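Local coordinates for protein oxidized polyvinyl alcohol hydrolase (Sphingopyxis, PDB 3WLA) that hydrolyses beta-diketones such as 4,6-nonanedione and cleaves oxidized polyvinyl alcohol in the second step of polyvinyl alcohol degradation, at residues A140-V145 / W149-K154; D133-L138 / N169-F174; N61-V66 / V82-R87. One frame throughout, in Å; residues are numbered along the deposited sequence.

Contact 1 of 3, residues A140-V145 / W149-K154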
# COMPACT_ATOMS: atom_id res chain seq x y z
N ALA A 140 -9.74 -4.66 10.20
CA ALA A 140 -11.08 -4.97 10.66
C ALA A 140 -11.96 -5.34 9.49
O ALA A 140 -12.79 -6.29 9.56
CB ALA A 140 -11.65 -3.77 11.38
N MET A 141 -11.80 -4.58 8.39
CA MET A 141 -12.54 -4.85 7.17
C MET A 141 -12.31 -6.31 6.68
O MET A 141 -13.26 -7.05 6.42
CB MET A 141 -12.07 -3.89 6.08
CG MET A 141 -12.68 -4.10 4.73
SD MET A 141 -11.92 -2.96 3.46
CE MET A 141 -10.31 -3.79 3.20
N VAL A 142 -11.04 -6.69 6.53
CA VAL A 142 -10.71 -8.01 6.04
C VAL A 142 -11.20 -9.03 7.05
O VAL A 142 -11.87 -9.98 6.66
CB VAL A 142 -9.21 -8.18 5.79
CG1 VAL A 142 -8.91 -9.63 5.41
CG2 VAL A 142 -8.76 -7.24 4.63
N ARG A 143 -10.90 -8.83 8.34
CA ARG A 143 -11.40 -9.78 9.35
C ARG A 143 -12.92 -9.98 9.25
O ARG A 143 -13.42 -11.09 9.45
CB ARG A 143 -11.03 -9.33 10.75
CG ARG A 143 -9.64 -9.72 11.17
CD ARG A 143 -9.43 -9.31 12.62
NE ARG A 143 -8.00 -9.36 12.94
CZ ARG A 143 -7.29 -10.47 13.08
NH1 ARG A 143 -7.85 -11.66 12.94
NH2 ARG A 143 -5.99 -10.38 13.34
N CYS A 144 -13.67 -8.93 8.91
CA CYS A 144 -15.12 -9.05 8.80
C CYS A 144 -15.57 -9.80 7.55
O CYS A 144 -16.43 -10.67 7.62
CB CYS A 144 -15.80 -7.67 8.85
SG CYS A 144 -17.63 -7.68 8.60
N VAL A 145 -14.98 -9.51 6.39
CA VAL A 145 -15.37 -10.22 5.17
C VAL A 145 -15.16 -11.72 5.40
O VAL A 145 -15.95 -12.56 4.92
CB VAL A 145 -14.54 -9.73 3.95
CG1 VAL A 145 -14.82 -10.59 2.74
CG2 VAL A 145 -14.88 -8.30 3.63
N TRP A 149 -17.06 -15.25 3.68
CA TRP A 149 -16.34 -16.04 2.65
C TRP A 149 -15.11 -16.65 3.31
O TRP A 149 -14.58 -16.07 4.25
CB TRP A 149 -15.90 -15.16 1.47
CG TRP A 149 -17.04 -14.69 0.61
CD1 TRP A 149 -17.51 -15.27 -0.53
CD2 TRP A 149 -17.83 -13.52 0.83
NE1 TRP A 149 -18.55 -14.51 -1.05
CE2 TRP A 149 -18.76 -13.44 -0.23
CE3 TRP A 149 -17.84 -12.52 1.81
CZ2 TRP A 149 -19.68 -12.40 -0.32
CZ3 TRP A 149 -18.76 -11.50 1.71
CH2 TRP A 149 -19.66 -11.44 0.66
N LYS A 150 -14.65 -17.81 2.86
CA LYS A 150 -13.48 -18.41 3.49
C LYS A 150 -12.20 -17.78 2.95
O LYS A 150 -11.88 -17.92 1.76
CB LYS A 150 -13.46 -19.93 3.26
CG LYS A 150 -14.58 -20.64 4.06
CD LYS A 150 -14.30 -22.14 4.25
CE LYS A 150 -14.63 -22.57 5.69
NZ LYS A 150 -13.69 -22.03 6.76
N LEU A 151 -11.45 -17.11 3.81
CA LEU A 151 -10.21 -16.43 3.40
C LEU A 151 -8.95 -17.15 3.93
O LEU A 151 -9.04 -17.89 4.93
CB LEU A 151 -10.23 -14.96 3.89
CG LEU A 151 -11.50 -14.15 3.58
CD1 LEU A 151 -11.41 -12.74 4.15
CD2 LEU A 151 -11.68 -14.11 2.08
N ASP A 152 -7.80 -16.95 3.28
CA ASP A 152 -6.56 -17.59 3.73
C ASP A 152 -5.81 -16.63 4.65
O ASP A 152 -5.18 -15.68 4.18
CB ASP A 152 -5.70 -17.92 2.53
CG ASP A 152 -4.41 -18.64 2.91
OD1 ASP A 152 -4.01 -18.58 4.11
OD2 ASP A 152 -3.80 -19.24 1.98
N ARG A 153 -5.85 -16.89 5.95
CA ARG A 153 -5.18 -16.04 6.95
C ARG A 153 -3.70 -15.77 6.67
O ARG A 153 -3.16 -14.76 7.11
CB ARG A 153 -5.34 -16.65 8.35
CG ARG A 153 -4.62 -15.91 9.47
CD ARG A 153 -5.33 -14.59 9.83
NE ARG A 153 -4.64 -13.79 10.85
CZ ARG A 153 -3.53 -13.06 10.65
NH1 ARG A 153 -2.95 -13.03 9.45
NH2 ARG A 153 -3.01 -12.35 11.65
N LYS A 154 -3.05 -16.67 5.94
CA LYS A 154 -1.62 -16.52 5.65
C LYS A 154 -1.33 -15.88 4.31
O LYS A 154 -0.17 -15.78 3.90
CB LYS A 154 -0.95 -17.88 5.74
CG LYS A 154 -0.94 -18.36 7.19
CD LYS A 154 -0.27 -19.70 7.33
CE LYS A 154 -0.27 -20.14 8.78
NZ LYS A 154 0.11 -21.59 8.86
O HOH W 1 -4.24 -12.85 14.15
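The carbonyl O of Val-145 meets the indole of Trp-149 at its edge, in the ring plane, 3.6 Å from Trp-149 CE3. CG1 of Val-145 approaches the same corner obliquely, from out of the plane, 3.7 Å from Trp-149 CE3. That methyl is anti to the backbone N (chi1 173°), which turns it to the carbonyl side of its residue, where the indole lies. Two further flat groups, the guanidiniums of Arg-143 and Arg-153, come together with their planes 81° apart. Water 1 sits at the edge of both, in plane. It accepts from Arg-143 NH2 at 3.1 Å and from Arg-153 NH2 at 2.8 Å. The two like charges are thus joined through one oxygen. Each also has a protein partner: Arg-143 forms a salt bridge with Glu-9, and Arg-153 donates to the carbonyls of Phe-178 and Glu-177.

One backbone bond ties the end of the helix to the following chain. Trp-149 N donates to Val-145 O at 3.2 Å, nearly straight at 164°. Further along, Leu-151 faces the helix, and its CD1 lies 3.8 Å from Val-142 O and 4.2 Å from Val-142 CG1. Asp-152 closes an Asx turn by accepting from Lys-154 N.

The contact lies away from the active site, where helix 133-145 ends and the chain leads on to strand 155-161 of the central sheet. Val-145 also rests on strands 31-38 and 81-85, and Leu-151 on strand 47-53. The disulfide from Cys-144 to Cys-12 ties the helix to the N-terminal segment.

Contact 2 of 3, residues D133-L138 / N169-F174; sequences DDVRFL and NRALLF
Val-135 has CG1 anti to its backbone N (chi1 170°), and the other methyl, CG2, is anti to the carbonyl carbon. This spreads the two methyls over different parts of helix 169-174. On the other side, Arg-170 has CG anti to its N (chi1 -175°) and stays extended as far as NE. Its aliphatic stem crosses Val-135 at about a right angle. CG2 of Val-135 touches the middle of that stem, 4.0 Å from both CG and CD of Arg-170. The same methyl lies 4.0 Å from Ala-171 CA. CG1 takes the other direction and approaches Phe-174 CB at 4.4 Å.

This is a helix-helix contact of the alpha/beta-hydrolase fold. Helix 163-174 starts directly after Ser-162, the probable nucleophile. The helices cross steeply, at -78°, with their axes 9.8 Å apart. The nearest CA atoms are those of Val-135 and Ala-171, at 5.4 Å. The small side chain of Ala-171 probably permits this approach. Met-167, one turn earlier on the second helix, also touches Val-135 and Leu-138.

The ring of Phe-174 leads away from Val-135, toward the head of Arg-170. CE2 of Phe-174 lies 3.3 Å above the guanidinium plane of Arg-170, over its centre. One corner of the tilted ring, not its flat face, sits over the charged group.

No hydrogen bond joins the two segments, and their meeting is apolar. The buried charge of Arg-170 is instead served by backbone carbonyls. NE donates to Ala-131 O, just before helix 133-145, and NH2 to Asp-130 O and Tyr-127 O. These bonds probably hold the guanidinium in place and spread its charge over carbonyl dipoles. The arginine therefore plays two parts: its stem packs on Val-135, while its head ties helix 163-174 to the chain leading into helix 133-145.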
# COMPACT_ATOMS: atom_id res chain seq x y z
N ASP A 133 -6.30 5.43 12.34
CA ASP A 133 -7.58 4.84 12.01
C ASP A 133 -7.63 4.01 10.74
O ASP A 133 -8.38 3.02 10.65
CB ASP A 133 -8.66 5.92 11.90
CG ASP A 133 -9.10 6.44 13.25
OD1 ASP A 133 -8.70 5.84 14.28
OD2 ASP A 133 -9.85 7.42 13.25
N ASP A 134 -6.86 4.41 9.72
CA ASP A 134 -6.92 3.62 8.49
C ASP A 134 -6.23 2.28 8.63
O ASP A 134 -6.70 1.27 8.10
CB ASP A 134 -6.36 4.42 7.31
CG ASP A 134 -7.34 5.46 6.81
OD1 ASP A 134 -8.56 5.24 6.95
OD2 ASP A 134 -6.91 6.48 6.24
N VAL A 135 -5.12 2.23 9.33
CA VAL A 135 -4.49 0.92 9.48
C VAL A 135 -5.46 -0.05 10.18
O VAL A 135 -5.53 -1.22 9.82
CB VAL A 135 -3.18 1.00 10.30
CG1 VAL A 135 -2.69 -0.43 10.64
CG2 VAL A 135 -2.08 1.73 9.51
N ARG A 136 -6.22 0.45 11.16
CA ARG A 136 -7.13 -0.41 11.92
C ARG A 136 -8.35 -0.81 11.10
O ARG A 136 -8.84 -1.95 11.20
CB ARG A 136 -7.55 0.28 13.22
CG ARG A 136 -6.44 0.17 14.31
CD ARG A 136 -6.79 0.89 15.60
NE ARG A 136 -7.04 2.33 15.46
CZ ARG A 136 -6.14 3.27 15.76
NH1 ARG A 136 -4.92 2.93 16.22
NH2 ARG A 136 -6.48 4.55 15.63
N PHE A 137 -8.84 0.12 10.31
CA PHE A 137 -9.97 -0.14 9.45
C PHE A 137 -9.66 -1.26 8.46
O PHE A 137 -10.45 -2.25 8.35
CB PHE A 137 -10.35 1.11 8.66
CG PHE A 137 -11.36 0.84 7.58
CD1 PHE A 137 -12.54 0.12 7.88
CD2 PHE A 137 -11.17 1.31 6.26
CE1 PHE A 137 -13.51 -0.13 6.90
CE2 PHE A 137 -12.14 1.07 5.27
CZ PHE A 137 -13.32 0.35 5.59
N LEU A 138 -8.53 -1.12 7.74
CA LEU A 138 -8.16 -2.12 6.76
C LEU A 138 -8.15 -3.51 7.40
O LEU A 138 -8.69 -4.45 6.83
CB LEU A 138 -6.78 -1.79 6.13
CG LEU A 138 -6.82 -0.43 5.40
CD1 LEU A 138 -5.42 -0.02 5.12
CD2 LEU A 138 -7.74 -0.43 4.14
N ASN A 169 2.59 0.95 2.65
CA ASN A 169 3.83 0.98 3.45
C ASN A 169 3.47 1.17 4.92
O ASN A 169 4.02 0.47 5.78
CB ASN A 169 4.76 2.18 3.09
CG ASN A 169 5.55 1.98 1.80
OD1 ASN A 169 5.83 0.86 1.38
ND2 ASN A 169 5.95 3.09 1.19
N ARG A 170 2.60 2.12 5.24
CA ARG A 170 2.30 2.31 6.68
C ARG A 170 1.69 1.04 7.34
O ARG A 170 2.07 0.62 8.45
CB ARG A 170 1.37 3.50 6.94
CG ARG A 170 1.19 3.74 8.48
CD ARG A 170 0.24 4.92 8.76
NE ARG A 170 0.20 5.32 10.19
CZ ARG A 170 1.15 6.04 10.77
NH1 ARG A 170 2.22 6.43 10.08
NH2 ARG A 170 1.02 6.39 12.07
N ALA A 171 0.74 0.41 6.66
CA ALA A 171 0.09 -0.78 7.24
C ALA A 171 1.08 -1.94 7.38
O ALA A 171 0.99 -2.72 8.37
CB ALA A 171 -1.11 -1.20 6.37
N LEU A 172 2.02 -2.07 6.44
CA LEU A 172 3.01 -3.17 6.54
C LEU A 172 4.00 -2.92 7.67
O LEU A 172 4.59 -3.87 8.22
CB LEU A 172 3.79 -3.38 5.23
CG LEU A 172 2.95 -3.80 3.99
CD1 LEU A 172 3.84 -4.00 2.82
CD2 LEU A 172 2.19 -5.08 4.25
N LEU A 173 4.21 -1.64 8.00
CA LEU A 173 5.14 -1.26 9.05
C LEU A 173 4.54 -1.37 10.42
O LEU A 173 5.24 -1.74 11.40
CB LEU A 173 5.69 0.17 8.83
CG LEU A 173 6.68 0.35 7.65
CD1 LEU A 173 6.95 1.84 7.40
CD2 LEU A 173 7.98 -0.38 7.91
N PHE A 174 3.28 -0.99 10.53
CA PHE A 174 2.58 -1.04 11.81
C PHE A 174 1.82 -2.33 12.13
O PHE A 174 1.60 -2.63 13.29
CB PHE A 174 1.52 0.05 11.89
CG PHE A 174 2.05 1.37 12.38
CD1 PHE A 174 2.21 1.60 13.74
CD2 PHE A 174 2.45 2.37 11.46
CE1 PHE A 174 2.77 2.80 14.19
CE2 PHE A 174 3.01 3.57 11.89
CZ PHE A 174 3.18 3.79 13.28

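Contact 3 of 3, residues N61-V66 / V82-R87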
# COMPACT_ATOMS: atom_id res chain seq x y z
N ASN A 61 -14.06 2.60 -7.42
CA ASN A 61 -14.62 1.79 -8.50
C ASN A 61 -13.76 1.81 -9.79
O ASN A 61 -13.78 0.85 -10.53
CB ASN A 61 -16.05 2.20 -8.80
CG ASN A 61 -17.03 1.57 -7.84
OD1 ASN A 61 -16.70 0.63 -7.11
ND2 ASN A 61 -18.26 2.09 -7.84
N TRP A 62 -13.05 2.90 -10.05
CA TRP A 62 -12.17 2.92 -11.21
C TRP A 62 -11.07 1.90 -11.02
O TRP A 62 -10.80 1.14 -11.92
CB TRP A 62 -11.50 4.27 -11.42
CG TRP A 62 -12.44 5.42 -11.58
CD1 TRP A 62 -13.81 5.37 -11.59
CD2 TRP A 62 -12.07 6.78 -11.69
NE1 TRP A 62 -14.31 6.65 -11.69
CE2 TRP A 62 -13.26 7.53 -11.75
CE3 TRP A 62 -10.83 7.46 -11.75
CZ2 TRP A 62 -13.25 8.93 -11.86
CZ3 TRP A 62 -10.82 8.87 -11.87
CH2 TRP A 62 -12.03 9.58 -11.92
N ASN A 63 -10.43 1.91 -9.86
CA ASN A 63 -9.36 0.98 -9.59
C ASN A 63 -9.84 -0.47 -9.78
O ASN A 63 -9.08 -1.31 -10.24
CB ASN A 63 -8.87 1.24 -8.17
CG ASN A 63 -7.83 0.25 -7.71
OD1 ASN A 63 -8.17 -0.86 -7.31
ND2 ASN A 63 -6.55 0.67 -7.75
N LEU A 64 -11.08 -0.77 -9.43
CA LEU A 64 -11.63 -2.10 -9.57
C LEU A 64 -12.09 -2.44 -10.97
O LEU A 64 -11.96 -3.61 -11.40
CB LEU A 64 -12.87 -2.28 -8.67
CG LEU A 64 -12.59 -2.35 -7.19
CD1 LEU A 64 -13.91 -2.45 -6.40
CD2 LEU A 64 -11.76 -3.60 -6.95
N ASN A 65 -12.62 -1.45 -11.68
CA ASN A 65 -13.24 -1.76 -12.97
C ASN A 65 -12.78 -1.12 -14.23
O ASN A 65 -13.28 -1.48 -15.32
CB ASN A 65 -14.75 -1.45 -12.88
CG ASN A 65 -15.40 -2.12 -11.71
OD1 ASN A 65 -16.20 -1.52 -11.01
ND2 ASN A 65 -15.06 -3.36 -11.49
N VAL A 66 -11.88 -0.16 -14.14
CA VAL A 66 -11.44 0.54 -15.30
C VAL A 66 -10.00 0.19 -15.54
O VAL A 66 -9.16 0.39 -14.65
CB VAL A 66 -11.59 2.05 -15.04
CG1 VAL A 66 -11.08 2.83 -16.20
CG2 VAL A 66 -13.09 2.36 -14.74
N VAL A 82 -11.12 -9.96 -3.68
CA VAL A 82 -10.62 -8.56 -3.81
C VAL A 82 -11.52 -7.63 -2.93
O VAL A 82 -12.76 -7.64 -3.08
CB VAL A 82 -10.71 -8.12 -5.30
CG1 VAL A 82 -10.14 -6.67 -5.54
CG2 VAL A 82 -9.93 -9.13 -6.15
N ILE A 83 -10.91 -6.88 -2.01
CA ILE A 83 -11.69 -5.95 -1.18
C ILE A 83 -11.02 -4.56 -1.34
O ILE A 83 -9.86 -4.39 -1.00
CB ILE A 83 -11.67 -6.36 0.32
CG1 ILE A 83 -12.09 -7.80 0.50
CG2 ILE A 83 -12.63 -5.45 1.15
CD1 ILE A 83 -11.70 -8.33 1.85
N SER A 84 -11.73 -3.59 -1.91
CA SER A 84 -11.12 -2.27 -2.08
C SER A 84 -11.84 -1.31 -1.11
O SER A 84 -13.08 -1.17 -1.19
CB SER A 84 -11.29 -1.77 -3.51
OG SER A 84 -10.47 -0.62 -3.74
N PRO A 85 -11.09 -0.70 -0.17
CA PRO A 85 -11.60 0.23 0.84
C PRO A 85 -11.77 1.61 0.31
O PRO A 85 -11.00 2.06 -0.52
CB PRO A 85 -10.56 0.16 1.93
CG PRO A 85 -9.27 0.08 1.10
CD PRO A 85 -9.62 -0.87 -0.04
N VAL A 86 -12.81 2.29 0.80
CA VAL A 86 -13.09 3.65 0.42
C VAL A 86 -12.39 4.64 1.40
O VAL A 86 -12.41 4.46 2.64
CB VAL A 86 -14.63 3.92 0.40
CG1 VAL A 86 -14.87 5.41 0.09
CG2 VAL A 86 -15.28 3.02 -0.73
N ARG A 87 -11.78 5.68 0.83
CA ARG A 87 -11.04 6.67 1.66
C ARG A 87 -12.05 7.46 2.55
O ARG A 87 -13.14 7.78 2.08
CB ARG A 87 -10.31 7.67 0.75
CG ARG A 87 -9.12 7.07 -0.06
CD ARG A 87 -8.74 7.97 -1.24
NE ARG A 87 -9.91 8.01 -2.13
CZ ARG A 87 -10.04 8.77 -3.21
NH1 ARG A 87 -9.03 9.58 -3.59
NH2 ARG A 87 -11.21 8.72 -3.90
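Leu-64 packs on Val-82 and Ser-84 within the beta-alpha-beta unit formed by strand 47-53, helix 60-65 and strand 81-85, part of the alpha/beta-hydrolase fold. The short helix runs nearly antiparallel to the returning strand, at 157°, with the axes 9.4 Å apart.

The apolar contacts centre on Leu-64. Its CG is anti to the carbonyl carbon (chi1 -71°), which carries the branched end to the strand. CD2 of Leu-64 meets Val-82 CG1 at 3.7 Å, the two side chains sliding past each other in opposite directions. Leu-64 also straddles the CB of Ser-84, with CD2 at 3.9 Å and CD1 at 4.0 Å. Cutting Leu-64 back to an alanine is likely to open a gap beside Val-82 CG1 and uncover the CB of Ser-84.

The polar groups mostly look to other partners. Ser-84 OG is hydrogen-bonded to Pro-52 O on strand 47-53, which satisfies the buried hydroxyl. Asn-63 OD1 has a weak hydrogen bond from Asn-72 ND2. The Asn-63 side chain is about 10 Å from that of Ser-162, the probable nucleophile. Across the contact, Asn-63 OD1 comes no nearer to Ser-84 OG than 4.3 Å.

From the N terminus, contact 3 closes first, joining helix 60-65 to strand 81-85 over a 15-residue link. The chain then reaches helix 133-145, which serves both other contacts. Its first half belongs to contact 2, which closes when helix 163-174 arrives. Its last half belongs to contact 1, whose segments are separated by three residues and which is complete before that happens. Contact 1 thus lies within the span of contact 2, and contact 3 precedes both. In space, contact 3 touches both others, while contacts 1 and 2 meet only by sharing helix 133-145. Met-141 and Val-145 pack on Ile-83, and Leu-138 and Phe-137 on Pro-85, so this helix lies against strand 81-85 of the central sheet.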